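Local coordinates for protein RNA 2'-o-ribose methyltransferase (Thermus thermophilus, PDB 1IPA) that probably methylates the 2'-hydroxyl of a ribose in RNA, as a SpoU/TrmH-family methyltransferase with a deep trefoil knot in its active-site architecture, at residues G215-G220 / S243-V248. Sequence-based numbering, arbitrary orientation.
Sequences GPEHEG and SLNVSV
Glu217, in a type I turn running from Pro216 to Glu219, faces Val246 at the start of a helix with their CA atoms 5.8 Å apart, the two chains running at 136° to each other. Glu217 contributes the largest share of the contact. Its CG sits between the backbone N and the carbonyl carbon (chi1 71°), and the chain then extends beyond CG toward Asn245: CB touches Leu244 O at 3.2 Å, while OE1 lies 3.5 Å from Asn245 CA. A long acidic side chain suits this place, since CG covers one face of the His218 ring and the carboxylate comes near the helix start without a hydrogen bond to it, where the helix dipole would probably favour the negative charge. Ser243 is small enough to let the backbones approach, its CB 3.4 Å from Glu217 O. Val246 CG1, on a compact branched side chain fit for a buried position, lies against the backbone at the entrance to the turn, 3.5 Å from Gly215 O and close to Glu217 N. Asn245 is the N-cap: its short amide side chain can bring OD1 back to Ser247 N, which the first helical turn leaves without a backbone partner, in the carbonyl plane on a lone pair, at 2.8 Å and 161°; OD1 also accepts from Ser247 OG, which stands above that plane. Glu217 and His218 form the corners of the turn, with Pro216 leading into it. The contact joins the loop between strand 210-214 of the parallel sheet and helix 223-228 to the N-terminus of helix 246-261; Val246 and Ser247 also pack on helix 127-140, where Ser136 OG hydrogen-bonds Ser247 O.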
# COMPACT_ATOMS: atom_id res chain seq x y z
N GLY A 215 -8.04 10.27 9.33
CA GLY A 215 -8.86 10.71 8.22
C GLY A 215 -8.02 11.35 7.13
O GLY A 215 -6.79 11.25 7.18
N PRO A 216 -8.64 12.00 6.14
CA PRO A 216 -7.90 12.65 5.06
C PRO A 216 -7.05 13.74 5.68
O PRO A 216 -7.35 14.20 6.78
CB PRO A 216 -9.01 13.23 4.17
CG PRO A 216 -10.19 12.33 4.45
CD PRO A 216 -10.10 12.16 5.95
N GLU A 217 -5.99 14.17 5.00
CA GLU A 217 -5.12 15.20 5.56
C GLU A 217 -5.77 16.58 5.56
O GLU A 217 -5.47 17.42 6.40
CB GLU A 217 -3.79 15.26 4.82
CG GLU A 217 -3.85 15.81 3.42
CD GLU A 217 -2.48 15.86 2.77
OE1 GLU A 217 -1.92 14.79 2.48
OE2 GLU A 217 -1.96 16.97 2.56
N HIS A 218 -6.68 16.81 4.61
CA HIS A 218 -7.36 18.09 4.52
C HIS A 218 -8.72 18.05 5.21
O HIS A 218 -9.58 18.89 4.95
CB HIS A 218 -7.55 18.50 3.05
CG HIS A 218 -6.27 18.58 2.27
ND1 HIS A 218 -5.15 19.24 2.74
CD2 HIS A 218 -5.94 18.10 1.05
CE1 HIS A 218 -4.19 19.17 1.83
NE2 HIS A 218 -4.64 18.48 0.80
N GLU A 219 -8.91 17.08 6.11
CA GLU A 219 -10.18 16.95 6.81
C GLU A 219 -10.10 16.06 8.05
O GLU A 219 -9.23 15.20 8.17
CB GLU A 219 -11.24 16.39 5.86
CG GLU A 219 -12.64 16.31 6.44
CD GLU A 219 -13.63 15.69 5.48
OE1 GLU A 219 -14.84 15.66 5.81
OE2 GLU A 219 -13.21 15.24 4.39
N GLY A 220 -11.03 16.28 8.98
CA GLY A 220 -11.05 15.49 10.19
C GLY A 220 -11.94 14.27 10.04
O GLY A 220 -12.58 14.07 9.01
N SER A 243 -1.19 20.60 8.54
CA SER A 243 -1.39 19.17 8.51
C SER A 243 -0.20 18.42 7.93
O SER A 243 0.77 19.02 7.48
CB SER A 243 -2.64 18.84 7.69
OG SER A 243 -2.47 19.26 6.34
N LEU A 244 -0.31 17.10 7.94
CA LEU A 244 0.74 16.23 7.41
C LEU A 244 0.12 15.21 6.47
O LEU A 244 -1.08 14.93 6.54
CB LEU A 244 1.44 15.48 8.55
CG LEU A 244 2.24 16.28 9.59
CD1 LEU A 244 2.53 15.41 10.78
CD2 LEU A 244 3.53 16.80 8.96
N ASN A 245 0.95 14.67 5.59
CA ASN A 245 0.54 13.64 4.66
C ASN A 245 0.06 12.51 5.57
O ASN A 245 0.59 12.34 6.66
CB ASN A 245 1.76 13.19 3.84
CG ASN A 245 1.41 12.17 2.78
OD1 ASN A 245 1.01 11.05 3.08
ND2 ASN A 245 1.57 12.56 1.52
N VAL A 246 -0.95 11.75 5.13
CA VAL A 246 -1.49 10.66 5.94
C VAL A 246 -0.45 9.56 6.20
O VAL A 246 -0.46 8.92 7.25
CB VAL A 246 -2.74 10.02 5.27
CG1 VAL A 246 -3.89 11.00 5.28
CG2 VAL A 246 -2.42 9.64 3.85
N SER A 247 0.47 9.35 5.26
CA SER A 247 1.48 8.32 5.45
C SER A 247 2.43 8.72 6.58
O SER A 247 2.94 7.87 7.30
CB SER A 247 2.26 8.08 4.15
OG SER A 247 3.15 9.14 3.87
N VAL A 248 2.66 10.03 6.74
CA VAL A 248 3.52 10.51 7.81
C VAL A 248 2.80 10.37 9.15
O VAL A 248 3.40 9.93 10.14
CB VAL A 248 3.95 11.99 7.60
CG1 VAL A 248 4.75 12.48 8.79
CG2 VAL A 248 4.79 12.12 6.32